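Local coordinates for protein phosphoserine aminotransferase (Bacillus alcalophilus, PDB 1W23) that transfers an amino group reversibly between glutamate and 3-phosphohydroxypyruvate, using pyridoxal 5'-phosphate, to make phosphoserine on the way to serine, at residues K272-T277 with I347-L352; N86-G91 with N141-H146; K196-S201 with N249-I254; S40-S45 with D233-T238. All coordinates share one frame; numbering follows the deposited sequence. Where two conformers were deposited one is given.

Contact 1. Residues K272-T277 with I347-L352; sequences KIIYDT and IALREL
I273, I274 and T277 on one helix meet I347, L349 and R350 on another, a plain example of helix packing in which segments 272-277 and 347-352 run nearly parallel (12°), their axes 9.1 Å apart at closest. The tight side is buried and apolar. There I274 turns its CD1 onto CD2 of L349 at 3.9 Å, the two side chains crossing at about a right angle. T277 lies a turn further on and is also buried. Its OG1, beside the backbone N (chi1 -55°), donates to O of I273 at 2.7 Å and accepts from NH1 of R350 at 2.9 Å, so that one hydroxyl ties both helices together. The solvent side is looser. R350 runs extended from CG to NE, its CB 3.9 Å from CG2 of I273, and its guanidinium has a second partner in the carboxylate of E280. Beyond it, in the conformer given, the exposed I347 brings CG1 to 4.0 Å from CD1 of I273. Helix 259-279 meets helix 343-359 at further points, I274 on C346 and T277 on M353, and the pair also rests on short strands: I274 reaches V299 of strand 298-302, and L349 touches F321 of strand 321-322.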
# COMPACT_ATOMS: atom_id res chain seq x y z
N LYS A 272 -14.43 -29.09 7.26
CA LYS A 272 -14.75 -30.51 7.51
C LYS A 272 -15.05 -31.21 6.19
O LYS A 272 -14.73 -32.41 6.08
CB LYS A 272 -15.93 -30.60 8.47
CG LYS A 272 -16.55 -31.97 8.66
CD LYS A 272 -17.83 -31.90 9.48
CE LYS A 272 -18.67 -33.16 9.48
NZ LYS A 272 -17.98 -34.43 9.73
N ILE A 273 -15.65 -30.55 5.22
CA ILE A 273 -15.88 -31.21 3.91
C ILE A 273 -14.58 -31.72 3.35
O ILE A 273 -14.51 -32.86 2.85
CB ILE A 273 -16.56 -30.23 2.94
CG1 ILE A 273 -18.03 -29.92 3.36
CG2 ILE A 273 -16.54 -30.74 1.50
CD1 ILE A 273 -18.62 -28.72 2.67
N ILE A 274 -13.54 -30.88 3.38
CA ILE A 274 -12.27 -31.27 2.78
C ILE A 274 -11.52 -32.26 3.65
O ILE A 274 -11.03 -33.28 3.13
CB ILE A 274 -11.43 -30.00 2.46
CG1 ILE A 274 -12.21 -29.03 1.55
CG2 ILE A 274 -10.12 -30.43 1.81
CD1 ILE A 274 -11.56 -27.70 1.36
N TYR A 275 -11.42 -32.03 4.95
CA TYR A 275 -10.76 -32.99 5.82
C TYR A 275 -11.43 -34.36 5.81
O TYR A 275 -10.73 -35.38 5.83
CB TYR A 275 -10.58 -32.45 7.24
CG TYR A 275 -9.53 -31.38 7.38
CD1 TYR A 275 -9.84 -30.12 7.82
CD2 TYR A 275 -8.20 -31.62 7.05
CE1 TYR A 275 -8.89 -29.11 7.95
CE2 TYR A 275 -7.23 -30.65 7.19
CZ TYR A 275 -7.59 -29.39 7.62
OH TYR A 275 -6.58 -28.44 7.74
N ASP A 276 -12.76 -34.40 5.78
CA ASP A 276 -13.43 -35.70 5.71
C ASP A 276 -13.05 -36.42 4.41
O ASP A 276 -12.89 -37.66 4.40
CB ASP A 276 -14.94 -35.54 5.83
CG ASP A 276 -15.48 -35.28 7.18
OD1 ASP A 276 -14.75 -35.36 8.18
OD2 ASP A 276 -16.71 -35.04 7.29
N THR A 277 -12.93 -35.67 3.32
CA THR A 277 -12.56 -36.29 2.03
C THR A 277 -11.17 -36.92 2.15
O THR A 277 -10.91 -38.04 1.67
CB THR A 277 -12.61 -35.29 0.91
OG1 THR A 277 -13.92 -34.65 0.86
CG2 THR A 277 -12.39 -35.90 -0.44
N ILE A 347 -17.49 -28.22 -1.76
CA ILE A 347 -18.21 -29.41 -2.28
C ILE A 347 -17.62 -29.80 -3.61
O ILE A 347 -17.41 -31.00 -3.87
CB ILE A 347 -19.70 -29.10 -2.34
CG1 ILE A 347 -20.31 -28.80 -0.96
CG2 ILE A 347 -20.43 -30.21 -3.09
CD1 ILE A 347 -21.71 -28.23 -0.90
N ALA A 348 -17.37 -28.85 -4.52
CA ALA A 348 -16.80 -29.16 -5.83
C ALA A 348 -15.41 -29.82 -5.68
O ALA A 348 -15.08 -30.77 -6.40
CB ALA A 348 -16.75 -27.93 -6.72
N LEU A 349 -14.59 -29.29 -4.76
CA LEU A 349 -13.28 -29.88 -4.52
C LEU A 349 -13.41 -31.32 -4.03
O LEU A 349 -12.66 -32.20 -4.51
CB LEU A 349 -12.47 -29.00 -3.57
CG LEU A 349 -11.08 -29.55 -3.21
CD1 LEU A 349 -10.21 -29.69 -4.44
CD2 LEU A 349 -10.39 -28.63 -2.21
N ARG A 350 -14.31 -31.57 -3.10
CA ARG A 350 -14.56 -32.96 -2.65
C ARG A 350 -14.91 -33.84 -3.85
O ARG A 350 -14.36 -34.95 -3.98
CB ARG A 350 -15.66 -32.97 -1.60
CG ARG A 350 -16.22 -34.35 -1.34
CD ARG A 350 -17.19 -34.34 -0.15
NE ARG A 350 -17.82 -35.60 0.13
CZ ARG A 350 -17.30 -36.53 0.93
NH1 ARG A 350 -16.12 -36.38 1.55
NH2 ARG A 350 -18.05 -37.64 1.06
N GLU A 351 -15.79 -33.40 -4.72
CA GLU A 351 -16.21 -34.22 -5.84
C GLU A 351 -15.03 -34.49 -6.79
O GLU A 351 -14.84 -35.62 -7.28
CB GLU A 351 -17.39 -33.50 -6.56
CG GLU A 351 -18.66 -33.57 -5.68
CD GLU A 351 -19.84 -32.80 -6.13
OE1 GLU A 351 -20.93 -32.83 -5.48
OE2 GLU A 351 -19.76 -32.11 -7.19
N LEU A 352 -14.20 -33.47 -7.06
CA LEU A 352 -13.00 -33.67 -7.86
C LEU A 352 -12.10 -34.71 -7.23
O LEU A 352 -11.58 -35.61 -7.91
CB LEU A 352 -12.26 -32.33 -7.96
CG LEU A 352 -10.89 -32.32 -8.65
CD1 LEU A 352 -11.02 -32.05 -10.14
CD2 LEU A 352 -9.97 -31.21 -8.17

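Contact 2. Residues N86-G91 with N141-H146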
# COMPACT_ATOMS: atom_id res chain seq x y z
N ASN A 86 10.59 -1.12 17.22
CA ASN A 86 9.92 -0.39 18.27
C ASN A 86 10.05 -1.01 19.63
O ASN A 86 10.11 -0.25 20.59
CB ASN A 86 8.43 -0.19 17.92
CG ASN A 86 8.20 0.87 16.86
OD1 ASN A 86 7.80 2.01 17.18
ND2 ASN A 86 8.48 0.55 15.59
N LEU A 87 10.09 -2.32 19.77
CA LEU A 87 10.05 -2.96 21.08
C LEU A 87 11.33 -3.70 21.46
O LEU A 87 11.53 -3.99 22.66
CB LEU A 87 8.86 -3.96 21.14
CG LEU A 87 7.45 -3.42 21.29
CD1 LEU A 87 6.51 -4.62 21.45
CD2 LEU A 87 7.35 -2.40 22.44
N LEU A 88 12.18 -4.05 20.53
CA LEU A 88 13.39 -4.84 20.88
C LEU A 88 14.49 -3.89 21.27
O LEU A 88 15.32 -3.48 20.45
CB LEU A 88 13.72 -5.76 19.71
CG LEU A 88 14.90 -6.72 19.95
CD1 LEU A 88 14.76 -7.47 21.24
CD2 LEU A 88 15.08 -7.71 18.80
N THR A 89 14.52 -3.51 22.53
CA THR A 89 15.47 -2.52 23.05
C THR A 89 16.71 -3.22 23.58
O THR A 89 16.74 -4.45 23.83
CB THR A 89 14.85 -1.72 24.20
OG1 THR A 89 14.48 -2.63 25.23
CG2 THR A 89 13.59 -1.01 23.78
N LYS A 90 17.77 -2.46 23.79
CA LYS A 90 19.00 -3.02 24.31
C LYS A 90 18.77 -3.75 25.62
O LYS A 90 18.10 -3.26 26.55
CB LYS A 90 19.99 -1.88 24.57
CG LYS A 90 21.36 -2.32 24.98
CD LYS A 90 22.29 -1.09 25.02
CE LYS A 90 23.59 -1.52 25.66
NZ LYS A 90 24.58 -0.40 25.68
N GLY A 91 19.35 -4.95 25.68
CA GLY A 91 19.17 -5.70 26.91
C GLY A 91 17.97 -6.62 26.93
O GLY A 91 17.86 -7.39 27.88
N ASN A 141 13.88 -11.20 30.51
CA ASN A 141 14.12 -9.99 29.74
C ASN A 141 13.56 -10.10 28.33
O ASN A 141 14.02 -9.37 27.42
CB ASN A 141 15.61 -9.64 29.74
CG ASN A 141 16.51 -10.70 29.12
OD1 ASN A 141 16.29 -11.90 29.37
ND2 ASN A 141 17.54 -10.33 28.36
N ASP A 142 12.59 -10.98 28.07
CA ASP A 142 11.87 -10.94 26.80
C ASP A 142 11.24 -9.57 26.59
O ASP A 142 10.52 -9.04 27.45
CB ASP A 142 10.78 -12.01 26.74
CG ASP A 142 11.28 -13.41 26.55
OD1 ASP A 142 12.42 -13.63 26.06
OD2 ASP A 142 10.49 -14.35 26.87
N ALA A 143 11.45 -9.00 25.39
CA ALA A 143 10.71 -7.80 24.97
C ALA A 143 9.27 -8.17 24.61
O ALA A 143 8.32 -7.36 24.74
CB ALA A 143 11.40 -7.16 23.78
N TYR A 144 9.05 -9.37 24.11
CA TYR A 144 7.77 -9.90 23.64
C TYR A 144 7.96 -11.35 23.36
O TYR A 144 9.08 -11.85 23.23
CB TYR A 144 7.33 -9.13 22.40
CG TYR A 144 8.27 -9.11 21.23
CD1 TYR A 144 9.06 -7.96 21.02
CD2 TYR A 144 8.40 -10.17 20.35
CE1 TYR A 144 9.95 -7.90 19.96
CE2 TYR A 144 9.30 -10.12 19.31
CZ TYR A 144 10.06 -9.00 19.10
OH TYR A 144 10.96 -8.90 18.06
N LEU A 145 6.82 -12.05 23.20
CA LEU A 145 6.76 -13.41 22.67
C LEU A 145 5.92 -13.36 21.41
O LEU A 145 4.77 -12.90 21.49
CB LEU A 145 6.12 -14.37 23.67
CG LEU A 145 6.06 -15.84 23.20
CD1 LEU A 145 7.46 -16.42 23.09
CD2 LEU A 145 5.17 -16.63 24.13
N HIS A 146 6.50 -13.76 20.28
CA HIS A 146 5.83 -13.67 18.97
C HIS A 146 5.41 -15.04 18.50
O HIS A 146 6.22 -15.98 18.51
CB HIS A 146 6.81 -13.02 17.97
CG HIS A 146 6.22 -12.84 16.60
ND1 HIS A 146 6.06 -13.89 15.67
CD2 HIS A 146 5.80 -11.72 15.97
CE1 HIS A 146 5.56 -13.36 14.54
NE2 HIS A 146 5.37 -12.05 14.72
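The large domain of a fold type I pyridoxal-phosphate enzyme is built on a seven-stranded mixed sheet, and here L87 at the end of helix 75-87, with L88 and G91 of the link to strand 93-98, packs on N141, A143 and Y144 where the neighbouring parallel strand 142-148 begins. The two segments run almost opposite ways where they touch, before both enter the sheet. L88 is the first residue to leave the helical conformation and forms the centre of an inverse gamma turn, whose T89 N to L87 O bond is weak. That carbonyl oxygen of L87 faces the A143 methyl, with O and CB 3.4 Å apart, while CD1 of L88 approaches the same CB at 4.2 Å.

A143 marks a corner in the strand, after which Y144 points back toward the helix end. Its CG is wedged between the backbone N and the carbonyl carbon (chi1 57°), a torsion that brings the ring against the helix end: CD1 lies 4.0 Å from CB of L87, and CE1 lies 4.3 Å from CB of L88. The phenol oxygen continues past the contact to Y96 OH, a hydrogen bond to strand 93-98, and the ring also touches I170 of strand 169-172.

At the outer end the contact becomes polar. The side-chain amide of N141 donates from ND2 to the carbonyl O of G91 at 3.0 Å; the N-H points almost straight at the oxygen (175°), which lies in the amide plane, although the donor is tilted 33° from the carbonyl plane of G91.

Contact 3. Residues K196-S201 with N249-I254. With PLP (pyridoxal-5'-phosphate), chain J.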
# COMPACT_ATOMS: atom_id res chain seq x y z
N LYS A 196 -6.13 -11.88 2.96
CA LYS A 196 -6.64 -13.28 3.16
C LYS A 196 -8.06 -13.24 3.66
O LYS A 196 -8.89 -13.86 2.97
CB LYS A 196 -5.66 -14.02 4.07
CG LYS A 196 -4.42 -14.53 3.41
CD LYS A 196 -3.02 -14.17 3.93
CE LYS A 196 -1.93 -14.48 2.95
NZ LYS A 196 -0.45 -14.38 3.44
N ASN A 197 -8.42 -12.60 4.76
CA ASN A 197 -9.76 -12.56 5.32
C ASN A 197 -10.41 -11.21 5.43
O ASN A 197 -11.59 -11.15 5.85
CB ASN A 197 -9.75 -13.09 6.76
CG ASN A 197 -10.04 -14.52 6.79
OD1 ASN A 197 -10.53 -15.17 5.87
ND2 ASN A 197 -9.82 -14.94 8.01
N LEU A 198 -9.64 -10.16 5.05
CA LEU A 198 -10.23 -8.87 5.30
C LEU A 198 -10.46 -8.01 4.08
O LEU A 198 -11.23 -7.07 4.17
CB LEU A 198 -9.40 -8.12 6.31
CG LEU A 198 -9.20 -8.82 7.65
CD1 LEU A 198 -8.35 -7.92 8.55
CD2 LEU A 198 -10.54 -9.16 8.29
N GLY A 199 -9.80 -8.30 2.98
CA GLY A 199 -9.90 -7.19 2.00
C GLY A 199 -8.82 -7.51 0.96
O GLY A 199 -8.15 -8.53 0.99
N PRO A 200 -8.62 -6.59 0.13
CA PRO A 200 -7.56 -6.72 -0.85
C PRO A 200 -6.21 -6.31 -0.21
O PRO A 200 -6.04 -5.90 0.86
CB PRO A 200 -7.99 -5.82 -2.03
CG PRO A 200 -8.67 -4.68 -1.32
CD PRO A 200 -9.48 -5.42 -0.27
N SER A 201 -5.20 -6.59 -1.01
CA SER A 201 -3.84 -6.21 -0.62
C SER A 201 -3.62 -4.73 -0.62
O SER A 201 -4.33 -3.99 -1.30
CB SER A 201 -2.86 -6.90 -1.58
OG SER A 201 -2.97 -6.29 -2.85
N ASN A 249 -15.99 -2.57 3.30
CA ASN A 249 -17.05 -3.35 2.66
C ASN A 249 -17.01 -4.81 3.08
O ASN A 249 -18.10 -5.41 3.30
CB ASN A 249 -16.94 -3.24 1.14
CG ASN A 249 -17.33 -1.91 0.57
OD1 ASN A 249 -17.61 -0.94 1.29
ND2 ASN A 249 -17.44 -1.90 -0.77
N VAL A 250 -15.86 -5.42 3.18
CA VAL A 250 -15.76 -6.83 3.63
C VAL A 250 -16.24 -6.97 5.05
O VAL A 250 -16.98 -7.90 5.38
CB VAL A 250 -14.32 -7.35 3.43
CG1 VAL A 250 -14.18 -8.73 4.08
CG2 VAL A 250 -13.99 -7.42 1.95
N LEU A 251 -15.83 -6.05 5.93
CA LEU A 251 -16.27 -6.12 7.33
C LEU A 251 -17.79 -5.97 7.44
O LEU A 251 -18.43 -6.63 8.28
CB LEU A 251 -15.57 -5.06 8.17
CG LEU A 251 -14.05 -5.17 8.27
CD1 LEU A 251 -13.48 -3.89 8.87
CD2 LEU A 251 -13.69 -6.36 9.13
N ASP A 252 -18.40 -5.13 6.63
CA ASP A 252 -19.87 -5.00 6.62
C ASP A 252 -20.49 -6.36 6.27
O ASP A 252 -21.52 -6.73 6.88
CB ASP A 252 -20.34 -3.95 5.64
CG ASP A 252 -20.62 -2.57 6.20
OD1 ASP A 252 -21.07 -2.50 7.36
OD2 ASP A 252 -20.41 -1.60 5.45
N TRP A 253 -19.94 -7.08 5.34
CA TRP A 253 -20.45 -8.41 4.97
C TRP A 253 -20.26 -9.39 6.11
O TRP A 253 -21.20 -10.16 6.44
CB TRP A 253 -19.74 -8.88 3.68
CG TRP A 253 -19.99 -10.29 3.36
CD1 TRP A 253 -21.08 -10.81 2.72
CD2 TRP A 253 -19.13 -11.40 3.67
NE1 TRP A 253 -20.97 -12.18 2.60
CE2 TRP A 253 -19.77 -12.57 3.18
CE3 TRP A 253 -17.90 -11.57 4.28
CZ2 TRP A 253 -19.22 -13.85 3.28
CZ3 TRP A 253 -17.35 -12.83 4.40
CH2 TRP A 253 -18.01 -13.95 3.90
N ILE A 254 -19.11 -9.43 6.78
CA ILE A 254 -18.94 -10.30 7.92
C ILE A 254 -20.02 -10.04 8.96
O ILE A 254 -20.60 -10.96 9.53
CB ILE A 254 -17.52 -10.21 8.52
CG1 ILE A 254 -16.43 -10.60 7.50
CG2 ILE A 254 -17.40 -11.07 9.77
CD1 ILE A 254 -15.01 -10.37 7.99
N1 PLP J . 2.52 -13.84 7.46
C2 PLP J . 1.61 -14.80 7.07
C2A PLP J . 1.11 -15.72 8.12
C3 PLP J . 1.20 -14.86 5.75
O3 PLP J . 0.31 -15.76 5.38
C4 PLP J . 1.74 -13.94 4.78
C4A PLP J . 1.24 -13.97 3.38
C5 PLP J . 2.65 -12.97 5.23
C6 PLP J . 3.04 -12.96 6.56
C5A PLP J . 3.30 -11.98 4.30
O4P PLP J . 2.34 -10.89 4.04
P PLP J . 2.76 -9.71 2.99
O1P PLP J . 2.97 -10.37 1.66
O2P PLP J . 4.04 -9.07 3.52
O3P PLP J . 1.56 -8.78 3.10
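N197, L198 and G199 lie against V250, L251 and I254 in a buried contact between the loop just after the cofactor lysine and helix 241-256. The segment begins at K196, which reaches the other way: NZ of K196 is modelled 1.7 Å from C4A of the pyridoxal phosphate, longer than a normal C-N bond, so the chemical state of the link is doubtful.

N197 follows, its carbonyl O 4.0 Å from CG1 of V250 and 4.1 Å from CD1 of I254. Its amide is held at both ends, OD1 by N of N339 and ND2 by O of I177. In L198 the backbone carbonyl makes the closest approach, with O only 3.2 Å from CB of V250 and its two methyls close by. This buried oxygen finds no hydrogen-bonding partner in the model and is surrounded by hydrocarbon on this side. The L198 side chain goes to another neighbour, its CD2 meeting CD2 of L251 at 4.3 Å. G199 then brings its CA to 4.1 Å from CG2 of V250, at backbone angles where a CB would be jammed against the carbonyl O of L198. Past P200, S201 already belongs to the dimer interface, its OG hydrogen-bonded to P239 O and T241 N of the second subunit.

Helix 241-256 thus meets the lysine loop here, helix 44-61 through L251, which touches L56, L57 and L60, and helix 16-24 through V250, which touches A18.

Contact 4. Residues S40-S45 with D233-T238; sequences SHRSQS and DSLYNT. With PLP (pyridoxal-5'-phosphate), chain R.
This is a loop-on-loop contact beside the dimer-shared active site: H41 and R42, in the type I turn leading into helix 44-61, pack on L235 and T238 of the loop before helix 241-256. The turn is firmly set, since S40 OG accepts from R42 N in an ST turn and S43 caps the coming helix. CG2 of T238 lies over one face of the H41 ring, 4.0 Å from ND1, and CD2 of L235 lies at the ring's edge. Also at the imidazole edge, a water links NE2 of H41 (2.9 Å) to O of L235, to which it donates at 3.2 Å. R42, a probable glutamate-binding residue by similarity, bends at chi2 (-60°) to lay a guanidinium face on CB of L235, while its NH1 passes CD1 of that leucine at 3.7 Å.

Further along the second loop, N237 and T238 serve the cofactor held in the neighbouring subunit's pocket. N237 ND2 donates to phosphate O2P at 3.0 Å. T238 adds two more bonds: as its methyl turns to H41, its hydroxyl, anti to the carbonyl carbon (chi1 -50°), swings to the phosphate, and O1P receives OG1 at 2.7 Å and the backbone N at 2.9 Å.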
# COMPACT_ATOMS: atom_id res chain seq x y z
N SER A 40 -9.96 13.26 -1.39
CA SER A 40 -9.01 13.50 -0.34
C SER A 40 -9.22 12.57 0.84
O SER A 40 -10.37 12.30 1.22
CB SER A 40 -9.19 14.95 0.19
OG SER A 40 -8.30 15.20 1.26
N HIS A 41 -8.15 12.13 1.49
CA HIS A 41 -8.27 11.38 2.74
C HIS A 41 -8.72 12.26 3.90
O HIS A 41 -9.01 11.71 4.97
CB HIS A 41 -6.94 10.66 3.04
CG HIS A 41 -5.74 11.53 3.12
ND1 HIS A 41 -5.33 12.20 1.95
CD2 HIS A 41 -4.89 11.82 4.14
CE1 HIS A 41 -4.28 12.90 2.27
NE2 HIS A 41 -3.97 12.66 3.60
N ARG A 42 -8.83 13.57 3.68
CA ARG A 42 -9.39 14.47 4.68
C ARG A 42 -10.79 14.93 4.32
O ARG A 42 -11.33 15.84 4.98
CB ARG A 42 -8.47 15.69 4.78
CG ARG A 42 -7.14 15.30 5.30
CD ARG A 42 -7.16 14.66 6.68
NE ARG A 42 -5.73 14.55 7.04
CZ ARG A 42 -5.35 14.16 8.23
NH1 ARG A 42 -6.29 13.86 9.13
NH2 ARG A 42 -4.03 14.09 8.42
N SER A 43 -11.39 14.34 3.30
CA SER A 43 -12.79 14.58 3.02
C SER A 43 -13.72 13.93 4.05
O SER A 43 -13.39 12.90 4.61
CB SER A 43 -13.18 14.06 1.61
OG SER A 43 -13.14 12.66 1.52
N GLN A 44 -14.87 14.52 4.26
CA GLN A 44 -15.87 13.87 5.12
C GLN A 44 -16.18 12.46 4.59
O GLN A 44 -16.34 11.55 5.41
CB GLN A 44 -17.18 14.68 5.15
CG GLN A 44 -18.19 14.07 6.08
CD GLN A 44 -19.04 15.17 6.69
OE1 GLN A 44 -18.61 16.32 6.85
NE2 GLN A 44 -20.25 14.69 7.00
N SER A 45 -16.31 12.29 3.28
CA SER A 45 -16.71 10.98 2.78
C SER A 45 -15.67 9.90 3.11
O SER A 45 -16.07 8.80 3.52
CB SER A 45 -16.93 11.05 1.28
OG SER A 45 -18.14 11.78 0.92
N ASP A 233 -3.84 8.78 13.85
CA ASP A 233 -4.95 7.92 13.46
C ASP A 233 -4.76 7.32 12.06
O ASP A 233 -5.71 7.26 11.27
CB ASP A 233 -6.28 8.64 13.56
CG ASP A 233 -7.49 7.75 13.43
OD1 ASP A 233 -7.41 6.53 13.72
OD2 ASP A 233 -8.54 8.27 13.05
N SER A 234 -3.53 6.89 11.77
CA SER A 234 -3.20 6.26 10.51
C SER A 234 -3.40 7.21 9.30
O SER A 234 -3.60 6.72 8.19
CB SER A 234 -3.97 4.92 10.30
OG SER A 234 -3.74 4.05 11.38
N LEU A 235 -3.28 8.48 9.52
CA LEU A 235 -3.35 9.50 8.48
C LEU A 235 -2.13 10.40 8.47
O LEU A 235 -2.17 11.55 8.05
CB LEU A 235 -4.64 10.34 8.65
CG LEU A 235 -5.92 9.48 8.55
CD1 LEU A 235 -7.09 10.26 9.16
CD2 LEU A 235 -6.22 9.01 7.15
N TYR A 236 -0.99 9.88 8.94
CA TYR A 236 0.24 10.65 8.94
C TYR A 236 0.62 11.05 7.52
O TYR A 236 0.97 12.20 7.23
CB TYR A 236 1.39 9.86 9.61
CG TYR A 236 2.68 10.65 9.44
CD1 TYR A 236 2.93 11.79 10.25
CD2 TYR A 236 3.63 10.29 8.52
CE1 TYR A 236 4.12 12.48 10.08
CE2 TYR A 236 4.82 11.02 8.33
CZ TYR A 236 5.05 12.12 9.11
OH TYR A 236 6.19 12.88 9.01
N ASN A 237 0.60 10.08 6.62
CA ASN A 237 0.77 10.32 5.19
C ASN A 237 -0.45 9.76 4.48
O ASN A 237 -1.44 9.35 5.10
CB ASN A 237 2.10 9.79 4.63
CG ASN A 237 2.17 8.28 4.52
OD1 ASN A 237 1.60 7.57 5.34
ND2 ASN A 237 2.91 7.80 3.52
N THR A 238 -0.42 9.74 3.15
CA THR A 238 -1.63 9.37 2.41
C THR A 238 -1.92 7.91 2.59
O THR A 238 -1.08 7.08 2.22
CB THR A 238 -1.47 9.71 0.93
OG1 THR A 238 -1.01 11.05 0.76
CG2 THR A 238 -2.82 9.56 0.24
N1 PLP R . 6.35 14.59 -1.75
C2 PLP R . 5.56 15.41 -2.52
C2A PLP R . 6.29 16.32 -3.48
C3 PLP R . 4.17 15.38 -2.37
O3 PLP R . 3.44 16.15 -3.12
C4 PLP R . 3.62 14.43 -1.48
C4A PLP R . 2.08 14.28 -1.35
C5 PLP R . 4.45 13.65 -0.69
C6 PLP R . 5.82 13.72 -0.84
C5A PLP R . 3.97 12.69 0.46
O4P PLP R . 3.42 11.48 -0.27
P PLP R . 2.78 10.30 0.65
O1P PLP R . 1.59 10.89 1.34
O2P PLP R . 3.84 9.88 1.62
O3P PLP R . 2.46 9.26 -0.38
O HOH W 1 -1.77 13.34 5.43

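How the contacts relate
Along the chain, contacts 3 and 4 interleave, contact 2 falls between the two segments of contact 4, and contact 1 comes last. Contacts 3 and 4 are the nearest pair, centres about 20 Å apart; both touch the second subunit and both reach cofactor, but at different sites: 196-201 carries the lysine of its own pocket, whereas 233-238 lends phosphate ligands to the other subunit's. Each cofactor pocket is thus built from both chains. Contact 2 belongs to the edge half of the central sheet, its centre about 32 Å from those of contacts 3 and 4. Contacts 1 and 2 lie across the chain's centre from each other, centres about 43 Å apart; contact 1 joins two later helices, and its helix 259-279 directly follows helix 241-256 of contact 3.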